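Local coordinates for protein quercetin 2,3-dioxygenase (Escherichia coli, PDB 1TQ5) that cleaves quercetin with dioxygen in vitro as a divalent-metal-dependent dioxygenase of the pirin family, though its physiological role is unknown, at residues Ile64-Leu69 and Leu114-Ile119; Glu89-Ser94 and Pro128-Arg133. All blocks are in the same frame, centred on the assembly; numbering follows the deposited sequence.

Interaction 1: residues Ile64-Leu69 and Leu114-Ile119; sequences ILTYVL and LYQIWI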
ATOM      1  N   ILE A  64       5.466   8.180  -0.480  1.00 24.95           N
ATOM      2  CA  ILE A  64       4.063   8.031  -0.109  1.00 25.49           C
ATOM      3  C   ILE A  64       3.219   7.568  -1.287  1.00 25.28           C
ATOM      4  O   ILE A  64       3.044   8.294  -2.265  1.00 22.82           O
ATOM      5  CB  ILE A  64       3.474   9.355   0.412  1.00 26.39           C
ATOM      6  CG1 ILE A  64       4.385   9.952   1.484  1.00 30.59           C
ATOM      7  CG2 ILE A  64       2.084   9.108   0.983  1.00 30.26           C
ATOM      8  CD1 ILE A  64       4.572   9.074   2.696  1.00 32.59           C
ATOM      9  N   LEU A  65       2.687   6.356  -1.178  1.00 22.15           N
ATOM     10  CA  LEU A  65       1.865   5.786  -2.234  1.00 22.15           C
ATOM     11  C   LEU A  65       0.398   5.708  -1.830  1.00 20.75           C
ATOM     12  O   LEU A  65       0.077   5.305  -0.714  1.00 21.84           O
ATOM     13  CB  LEU A  65       2.360   4.385  -2.572  1.00 23.29           C
ATOM     14  CG  LEU A  65       1.441   3.555  -3.469  1.00 23.68           C
ATOM     15  CD1 LEU A  65       1.542   4.042  -4.905  1.00 28.85           C
ATOM     16  CD2 LEU A  65       1.834   2.095  -3.369  1.00 29.75           C
ATOM     17  N   THR A  66      -0.490   6.089  -2.743  1.00 18.74           N
ATOM     18  CA  THR A  66      -1.926   6.032  -2.484  1.00 20.89           C
ATOM     19  C   THR A  66      -2.622   5.107  -3.490  1.00 19.67           C
ATOM     20  O   THR A  66      -2.349   5.170  -4.686  1.00 19.13           O
ATOM     21  CB  THR A  66      -2.589   7.419  -2.616  1.00 22.02           C
ATOM     22  OG1 THR A  66      -1.900   8.373  -1.794  1.00 30.08           O
ATOM     23  CG2 THR A  66      -4.050   7.345  -2.195  1.00 26.81           C
ATOM     24  N   TYR A  67      -3.501   4.245  -2.995  1.00 19.16           N
ATOM     25  CA  TYR A  67      -4.276   3.351  -3.847  1.00 18.02           C
ATOM     26  C   TYR A  67      -5.748   3.571  -3.505  1.00 18.64           C
ATOM     27  O   TYR A  67      -6.185   3.272  -2.395  1.00 17.12           O
ATOM     28  CB  TYR A  67      -3.885   1.887  -3.611  1.00 18.12           C
ATOM     29  CG  TYR A  67      -4.661   0.904  -4.466  1.00 20.19           C
ATOM     30  CD1 TYR A  67      -5.045   1.234  -5.770  1.00 20.34           C
ATOM     31  CD2 TYR A  67      -4.992  -0.361  -3.985  1.00 24.98           C
ATOM     32  CE1 TYR A  67      -5.740   0.330  -6.572  1.00 23.17           C
ATOM     33  CE2 TYR A  67      -5.687  -1.276  -4.781  1.00 28.34           C
ATOM     34  CZ  TYR A  67      -6.057  -0.920  -6.075  1.00 27.21           C
ATOM     35  OH  TYR A  67      -6.736  -1.812  -6.870  1.00 30.63           O
ATOM     36  N   VAL A  68      -6.497   4.124  -4.458  1.00 16.87           N
ATOM     37  CA  VAL A  68      -7.914   4.406  -4.259  1.00 17.49           C
ATOM     38  C   VAL A  68      -8.770   3.188  -4.586  1.00 22.19           C
ATOM     39  O   VAL A  68      -8.717   2.654  -5.695  1.00 21.53           O
ATOM     40  CB  VAL A  68      -8.375   5.589  -5.135  1.00 18.88           C
ATOM     41  CG1 VAL A  68      -9.823   5.934  -4.824  1.00 18.73           C
ATOM     42  CG2 VAL A  68      -7.470   6.801  -4.893  1.00 22.27           C
ATOM     43  N   LEU A  69      -9.560   2.765  -3.605  1.00 23.91           N
ATOM     44  CA  LEU A  69     -10.427   1.603  -3.740  1.00 25.65           C
ATOM     45  C   LEU A  69     -11.856   1.974  -4.125  1.00 25.94           C
ATOM     46  O   LEU A  69     -12.511   1.256  -4.882  1.00 24.33           O
ATOM     47  CB  LEU A  69     -10.447   0.832  -2.421  1.00 26.39           C
ATOM     48  CG  LEU A  69      -9.081   0.383  -1.896  1.00 32.50           C
ATOM     49  CD1 LEU A  69      -9.232  -0.232  -0.514  1.00 39.93           C
ATOM     50  CD2 LEU A  69      -8.475  -0.616  -2.861  1.00 36.76           C
ATOM     51  N   LEU A 114      -9.461   4.522   0.657  1.00 16.30           N
ATOM     52  CA  LEU A 114      -8.132   4.344   0.097  1.00 19.60           C
ATOM     53  C   LEU A 114      -7.103   3.744   1.044  1.00 19.38           C
ATOM     54  O   LEU A 114      -7.304   3.686   2.259  1.00 20.03           O
ATOM     55  CB  LEU A 114      -7.601   5.686  -0.415  1.00 19.85           C
ATOM     56  CG  LEU A 114      -7.440   6.820   0.608  1.00 25.61           C
ATOM     57  CD1 LEU A 114      -6.345   6.485   1.597  1.00 25.37           C
ATOM     58  CD2 LEU A 114      -7.103   8.109  -0.111  1.00 28.81           C
ATOM     59  N   TYR A 115      -6.004   3.282   0.456  1.00 18.29           N
ATOM     60  CA  TYR A 115      -4.883   2.751   1.211  1.00 20.85           C
ATOM     61  C   TYR A 115      -3.801   3.818   1.115  1.00 20.26           C
ATOM     62  O   TYR A 115      -3.529   4.329   0.033  1.00 19.27           O
ATOM     63  CB  TYR A 115      -4.337   1.461   0.591  1.00 20.15           C
ATOM     64  CG  TYR A 115      -4.932   0.183   1.138  1.00 24.92           C
ATOM     65  CD1 TYR A 115      -5.823  -0.574   0.379  1.00 35.17           C
ATOM     66  CD2 TYR A 115      -4.583  -0.284   2.405  1.00 31.00           C
ATOM     67  CE1 TYR A 115      -6.351  -1.771   0.869  1.00 35.38           C
ATOM     68  CE2 TYR A 115      -5.106  -1.479   2.906  1.00 34.62           C
ATOM     69  CZ  TYR A 115      -5.990  -2.218   2.129  1.00 31.11           C
ATOM     70  OH  TYR A 115      -6.503  -3.406   2.607  1.00 30.01           O
ATOM     71  N   GLN A 116      -3.208   4.170   2.247  1.00 20.80           N
ATOM     72  CA  GLN A 116      -2.121   5.147   2.272  1.00 22.30           C
ATOM     73  C   GLN A 116      -0.886   4.365   2.698  1.00 22.16           C
ATOM     74  O   GLN A 116      -0.770   3.958   3.850  1.00 18.42           O
ATOM     75  CB  GLN A 116      -2.411   6.266   3.274  1.00 25.31           C
ATOM     76  CG  GLN A 116      -3.265   7.386   2.713  1.00 33.48           C
ATOM     77  CD  GLN A 116      -2.549   8.183   1.637  1.00 40.15           C
ATOM     78  OE1 GLN A 116      -1.565   8.875   1.904  1.00 49.57           O
ATOM     79  NE2 GLN A 116      -3.040   8.085   0.412  1.00 41.20           N
ATOM     80  N   ILE A 117       0.025   4.159   1.755  1.00 21.51           N
ATOM     81  CA  ILE A 117       1.244   3.386   1.984  1.00 23.18           C
ATOM     82  C   ILE A 117       2.511   4.244   2.069  1.00 23.18           C
ATOM     83  O   ILE A 117       2.733   5.105   1.222  1.00 22.58           O
ATOM     84  CB  ILE A 117       1.439   2.367   0.842  1.00 23.03           C
ATOM     85  CG1 ILE A 117       0.139   1.581   0.613  1.00 29.35           C
ATOM     86  CG2 ILE A 117       2.603   1.444   1.153  1.00 27.53           C
ATOM     87  CD1 ILE A 117      -0.350   0.828   1.824  1.00 32.59           C
ATOM     88  N   TRP A 118       3.344   3.998   3.079  1.00 19.62           N
ATOM     89  CA  TRP A 118       4.599   4.737   3.238  1.00 21.71           C
ATOM     90  C   TRP A 118       5.779   3.790   3.092  1.00 24.82           C
ATOM     91  O   TRP A 118       5.851   2.759   3.764  1.00 24.77           O
ATOM     92  CB  TRP A 118       4.690   5.407   4.611  1.00 19.11           C
ATOM     93  CG  TRP A 118       3.758   6.567   4.831  1.00 21.74           C
ATOM     94  CD1 TRP A 118       2.565   6.803   4.203  1.00 27.43           C
ATOM     95  CD2 TRP A 118       3.896   7.591   5.822  1.00 27.33           C
ATOM     96  NE1 TRP A 118       1.952   7.905   4.747  1.00 34.39           N
ATOM     97  CE2 TRP A 118       2.747   8.407   5.743  1.00 32.17           C
ATOM     98  CE3 TRP A 118       4.878   7.893   6.774  1.00 30.24           C
ATOM     99  CZ2 TRP A 118       2.550   9.511   6.583  1.00 37.82           C
ATOM    100  CZ3 TRP A 118       4.683   8.988   7.611  1.00 38.55           C
ATOM    101  CH2 TRP A 118       3.526   9.783   7.508  1.00 39.90           C
ATOM    102  N   ILE A 119       6.707   4.149   2.214  1.00 24.62           N
ATOM    103  CA  ILE A 119       7.888   3.335   1.981  1.00 25.36           C
ATOM    104  C   ILE A 119       9.149   4.156   2.226  1.00 27.49           C
ATOM    105  O   ILE A 119       9.334   5.217   1.633  1.00 24.88           O
ATOM    106  CB  ILE A 119       7.889   2.789   0.545  1.00 24.93           C
ATOM    107  CG1 ILE A 119       6.719   1.817   0.379  1.00 25.92           C
ATOM    108  CG2 ILE A 119       9.222   2.090   0.234  1.00 26.65           C
ATOM    109  CD1 ILE A 119       6.484   1.382  -1.044  1.00 32.59           C
TER
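Ile-64 and Trp-118 meet because both first torsions set the outer group beside the backbone N: CG1 of Ile-64 (chi1 -50°) and CG of Trp-118 (chi1 -70°) are anti to their carbonyl carbons, and the two side chains run alongside each other in the same direction. The isoleucine methyl CD1 thereby sits over one face of the indole, 3.3 Å from the centroid of the five-membered ring and 6° off its normal, a CH-pi contact. The indole is turned about perpendicular to the ring of the metal ligand His-59, their side chains being about 3 Å apart at the nearest atoms. Putting an alanine in place of Trp-118 would probably strip CD1 of Ile-64 of its aromatic cover and open a gap beside His-59.

The backbones are antiparallel. Leu-65 and Ile-117 form a hydrogen-bonded pair, each N lying 2.7 Å from the other's O; Tyr-67 N reaches Tyr-115 O at 3.0 Å, and Tyr-115 N returns to Tyr-67 O at 2.9 Å. On the face of Ile-64 and Trp-118, Thr-66 OG1 accepts a bond from Gln-91 NE2; its approach to Gln-116 NE2 is too crowded in the model to be trusted. Tyr-115 is on the face of Leu-65 and Ile-117, and Leu-69, pointing toward the other strand, brings CD1 to 3.5 Å from Tyr-115 CD1. From that face the phenol oxygens bond onward, Tyr-67 OH to Glu-222 and Tyr-115 OH to Gln-186, both in the second cupin domain. One face thus looks to the metal site and the other to the partner domain, the arrangement of a pirin bicupin, two cupin beta-barrel domains set face to face.

Interaction 2: residues Glu89-Ser94 and Pro128-Arg133; sequences EFQIMS and PRYEQR. With CD (cadmium ion), chain E.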
ATOM      1  N   GLU A  89      -7.008   3.540  -9.311  1.00 25.72           N
ATOM      2  CA  GLU A  89      -5.734   4.148  -9.667  1.00 23.34           C
ATOM      3  C   GLU A  89      -4.771   4.352  -8.506  1.00 23.35           C
ATOM      4  O   GLU A  89      -5.135   4.225  -7.336  1.00 22.65           O
ATOM      5  CB  GLU A  89      -5.971   5.471 -10.394  1.00 24.24           C
ATOM      6  CG  GLU A  89      -6.676   5.287 -11.732  1.00 26.76           C
ATOM      7  CD  GLU A  89      -6.711   6.556 -12.552  1.00 32.79           C
ATOM      8  OE1 GLU A  89      -6.008   7.521 -12.182  1.00 29.53           O
ATOM      9  OE2 GLU A  89      -7.435   6.583 -13.571  1.00 37.76           O
ATOM     10  N   PHE A  90      -3.529   4.666  -8.855  1.00 21.22           N
ATOM     11  CA  PHE A  90      -2.465   4.888  -7.889  1.00 21.87           C
ATOM     12  C   PHE A  90      -1.866   6.270  -8.095  1.00 21.36           C
ATOM     13  O   PHE A  90      -2.107   6.926  -9.105  1.00 22.02           O
ATOM     14  CB  PHE A  90      -1.334   3.872  -8.097  1.00 20.24           C
ATOM     15  CG  PHE A  90      -1.700   2.451  -7.767  1.00 23.67           C
ATOM     16  CD1 PHE A  90      -1.516   1.950  -6.483  1.00 23.46           C
ATOM     17  CD2 PHE A  90      -2.192   1.601  -8.749  1.00 26.07           C
ATOM     18  CE1 PHE A  90      -1.812   0.616  -6.185  1.00 20.25           C
ATOM     19  CE2 PHE A  90      -2.492   0.271  -8.462  1.00 23.57           C
ATOM     20  CZ  PHE A  90      -2.300  -0.223  -7.177  1.00 23.19           C
ATOM     21  N   GLN A  91      -1.070   6.697  -7.125  1.00 22.08           N
ATOM     22  CA  GLN A  91      -0.365   7.960  -7.199  1.00 22.49           C
ATOM     23  C   GLN A  91       0.804   7.764  -6.249  1.00 23.45           C
ATOM     24  O   GLN A  91       0.693   7.024  -5.274  1.00 20.16           O
ATOM     25  CB  GLN A  91      -1.244   9.135  -6.744  1.00 24.34           C
ATOM     26  CG  GLN A  91      -1.334   9.357  -5.232  1.00 27.43           C
ATOM     27  CD  GLN A  91      -2.213  10.544  -4.865  1.00 33.21           C
ATOM     28  OE1 GLN A  91      -2.470  11.417  -5.690  1.00 29.59           O
ATOM     29  NE2 GLN A  91      -2.667  10.584  -3.618  1.00 27.56           N
ATOM     30  N   ILE A  92       1.939   8.375  -6.552  1.00 21.90           N
ATOM     31  CA  ILE A  92       3.078   8.249  -5.664  1.00 25.95           C
ATOM     32  C   ILE A  92       3.756   9.599  -5.532  1.00 26.83           C
ATOM     33  O   ILE A  92       3.775  10.392  -6.475  1.00 27.98           O
ATOM     34  CB  ILE A  92       4.085   7.189  -6.163  1.00 26.14           C
ATOM     35  CG1 ILE A  92       5.148   6.944  -5.085  1.00 33.88           C
ATOM     36  CG2 ILE A  92       4.734   7.641  -7.457  1.00 32.63           C
ATOM     37  CD1 ILE A  92       6.070   5.774  -5.376  1.00 32.59           C
HETATM   38  N   MSE A  93       4.296   9.858  -4.350  1.00 27.14           N
HETATM   39  CA  MSE A  93       4.971  11.115  -4.073  1.00 27.80           C
HETATM   40  C   MSE A  93       6.212  10.867  -3.219  1.00 29.72           C
HETATM   41  O   MSE A  93       6.173  10.097  -2.258  1.00 30.06           O
HETATM   42  CB  MSE A  93       4.005  12.041  -3.334  1.00 27.78           C
HETATM   43  CG  MSE A  93       4.500  13.450  -3.079  1.00 35.23           C
HETATM   44 SE   MSE A  93       3.235  14.407  -2.194  1.00 33.22          SE
HETATM   45  CE  MSE A  93       3.644  13.989  -0.489  1.00 40.45           C
ATOM     46  N   SER A  94       7.315  11.507  -3.587  1.00 29.62           N
ATOM     47  CA  SER A  94       8.557  11.392  -2.837  1.00 30.49           C
ATOM     48  C   SER A  94       8.721  12.697  -2.071  1.00 31.20           C
ATOM     49  O   SER A  94       8.859  13.757  -2.677  1.00 30.97           O
ATOM     50  CB  SER A  94       9.747  11.206  -3.784  1.00 31.63           C
ATOM     51  OG  SER A  94       9.684   9.965  -4.464  1.00 34.97           O
ATOM     52  N   PRO A 128      12.037  16.240  -4.521  1.00 41.92           N
ATOM     53  CA  PRO A 128      10.584  16.041  -4.503  1.00 38.79           C
ATOM     54  C   PRO A 128      10.005  15.751  -5.883  1.00 38.52           C
ATOM     55  O   PRO A 128      10.328  16.433  -6.853  1.00 37.95           O
ATOM     56  CB  PRO A 128      10.070  17.356  -3.931  1.00 37.95           C
ATOM     57  CG  PRO A 128      11.168  17.759  -2.992  1.00 39.42           C
ATOM     58  CD  PRO A 128      12.402  17.483  -3.816  1.00 42.18           C
ATOM     59  N   ARG A 129       9.142  14.743  -5.965  1.00 36.87           N
ATOM     60  CA  ARG A 129       8.523  14.378  -7.234  1.00 34.68           C
ATOM     61  C   ARG A 129       7.129  13.809  -7.021  1.00 33.18           C
ATOM     62  O   ARG A 129       6.832  13.228  -5.976  1.00 31.96           O
ATOM     63  CB  ARG A 129       9.383  13.350  -7.963  1.00 36.76           C
ATOM     64  CG  ARG A 129       9.581  12.074  -7.177  1.00 42.14           C
ATOM     65  CD  ARG A 129       8.985  10.874  -7.889  1.00 42.94           C
ATOM     66  NE  ARG A 129       8.985   9.707  -7.013  1.00 43.18           N
ATOM     67  CZ  ARG A 129       8.696   8.471  -7.402  1.00 37.88           C
ATOM     68  NH1 ARG A 129       8.379   8.222  -8.667  1.00 34.25           N
ATOM     69  NH2 ARG A 129       8.728   7.483  -6.518  1.00 35.72           N
ATOM     70  N   TYR A 130       6.272  13.987  -8.021  1.00 29.52           N
ATOM     71  CA  TYR A 130       4.913  13.482  -7.951  1.00 28.95           C
ATOM     72  C   TYR A 130       4.512  12.824  -9.255  1.00 27.31           C
ATOM     73  O   TYR A 130       4.553  13.449 -10.318  1.00 27.32           O
ATOM     74  CB  TYR A 130       3.918  14.600  -7.649  1.00 27.62           C
ATOM     75  CG  TYR A 130       2.489  14.109  -7.682  1.00 25.07           C
ATOM     76  CD1 TYR A 130       2.002  13.269  -6.681  1.00 28.44           C
ATOM     77  CD2 TYR A 130       1.647  14.422  -8.751  1.00 32.86           C
ATOM     78  CE1 TYR A 130       0.716  12.748  -6.741  1.00 29.66           C
ATOM     79  CE2 TYR A 130       0.358  13.905  -8.823  1.00 26.86           C
ATOM     80  CZ  TYR A 130      -0.100  13.065  -7.813  1.00 27.20           C
ATOM     81  OH  TYR A 130      -1.364  12.529  -7.880  1.00 26.92           O
ATOM     82  N   GLU A 131       4.116  11.562  -9.172  1.00 26.31           N
ATOM     83  CA  GLU A 131       3.697  10.831 -10.351  1.00 25.60           C
ATOM     84  C   GLU A 131       2.377  10.110 -10.129  1.00 25.67           C
ATOM     85  O   GLU A 131       2.029   9.727  -9.008  1.00 22.78           O
ATOM     86  CB  GLU A 131       4.776   9.829 -10.768  1.00 27.22           C
ATOM     87  CG  GLU A 131       6.046  10.485 -11.270  1.00 33.19           C
ATOM     88  CD  GLU A 131       6.997   9.490 -11.897  1.00 46.30           C
ATOM     89  OE1 GLU A 131       6.639   8.902 -12.939  1.00 55.78           O
ATOM     90  OE2 GLU A 131       8.097   9.294 -11.341  1.00 53.78           O
ATOM     91  N   GLN A 132       1.639   9.943 -11.214  1.00 23.26           N
ATOM     92  CA  GLN A 132       0.352   9.273 -11.165  1.00 25.04           C
ATOM     93  C   GLN A 132       0.268   8.467 -12.444  1.00 25.01           C
ATOM     94  O   GLN A 132       0.761   8.908 -13.483  1.00 23.25           O
ATOM     95  CB  GLN A 132      -0.768  10.314 -11.109  1.00 22.53           C
ATOM     96  CG  GLN A 132      -2.130   9.790 -10.682  1.00 25.96           C
ATOM     97  CD  GLN A 132      -2.866   9.045 -11.782  1.00 29.72           C
ATOM     98  OE1 GLN A 132      -3.028   9.553 -12.893  1.00 30.24           O
ATOM     99  NE2 GLN A 132      -3.330   7.838 -11.470  1.00 37.14           N
ATOM    100  N   ARG A 133      -0.341   7.289 -12.375  1.00 28.37           N
ATOM    101  CA  ARG A 133      -0.467   6.455 -13.563  1.00 27.21           C
ATOM    102  C   ARG A 133      -1.759   5.660 -13.605  1.00 28.75           C
ATOM    103  O   ARG A 133      -2.266   5.204 -12.575  1.00 30.12           O
ATOM    104  CB  ARG A 133       0.719   5.486 -13.669  1.00 30.70           C
ATOM    105  CG  ARG A 133       0.643   4.537 -14.871  1.00 26.48           C
ATOM    106  CD  ARG A 133       2.026   4.099 -15.311  1.00 31.33           C
ATOM    107  NE  ARG A 133       2.021   3.426 -16.609  1.00 29.83           N
ATOM    108  CZ  ARG A 133       3.117   3.190 -17.327  1.00 27.22           C
ATOM    109  NH1 ARG A 133       4.303   3.576 -16.876  0.50 21.57           N
ATOM    110  NH2 ARG A 133       3.037   2.557 -18.490  1.00 33.39           N
TER
HETATM  111 CD    CD E1003      -6.686   9.006 -14.131  1.00 34.22          CD
HETATM  112  O   HOH W   1      -5.824  10.881 -12.506  1.00 33.98           O
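Main-chain bonds join Ile-92 to Glu-131 as an antiparallel hydrogen-bonded pair, Ile-92 N to Glu-131 O at 2.8 Å and Glu-131 N to Ile-92 O at 3.0 Å. Ser-94 N likewise reaches Arg-129 O at 3.0 Å, while the return bond is weak. Among neutral side-chain bonds, Tyr-130 OH donates to Gln-91 OE1 at 2.7 Å, the amide oxygen lying at the ring's edge with the Gln-91 amide and Tyr-130 ring planes 75° apart. The chain of Gln-132 bends at chi2 (-78°), bringing NE2 within 2.8 Å of Phe-90 O, nearly in line with that carbonyl. Strand 129-133 is thereby held as the outermost strand of an antiparallel sheet of the N-terminal cupin domain.

Arg-129 combines ionic and neutral bonds: NE points almost straight at the Ser-94 hydroxyl OG (2.7 Å, 175° at the hydrogen), NH1 makes a salt bridge with Glu-131 OE2, and NH2 makes a salt bridge with Glu-63 and a hydrogen bond to the carbonyl of Lys-155. Ser-94 OG also bonds Glu-63. Apolar cover comes from Ile-92 CG2 over one guanidinium face. As for metal bonds, both carboxylate oxygens of Glu-89 hold a cadmium ion, OE1 at 2.5 Å, and a water is a further ligand; Gln-132 NE2 adds a weak bond to OE1.

Overall arrangement
The two interactions, with centres about 10 Å apart, are consecutive parts of one sheet, in the strand order 112-119, 63-70, 90-94, 129-133. Strands 63-70 and 90-94 connect them: Ile-64 N lies 2.7 Å from Met-93 O and Thr-66 N 2.9 Å from Gln-91 O, probable hydrogen bonds. Tyr-67 CD1 lies 3.3 Å from Phe-90 CE1 in their stacked rings. Both interactions border the metal site. At nearest atoms, the side chains of Gln-116 and Gln-91 each come about 4 Å from Glu-103, a ligand by similarity, and Met-93, modelled as selenomethionine, about 4 Å from His-101. The side chain of Trp-118 lies about 5 Å from a bound cadmium ion, not the one held by Glu-89.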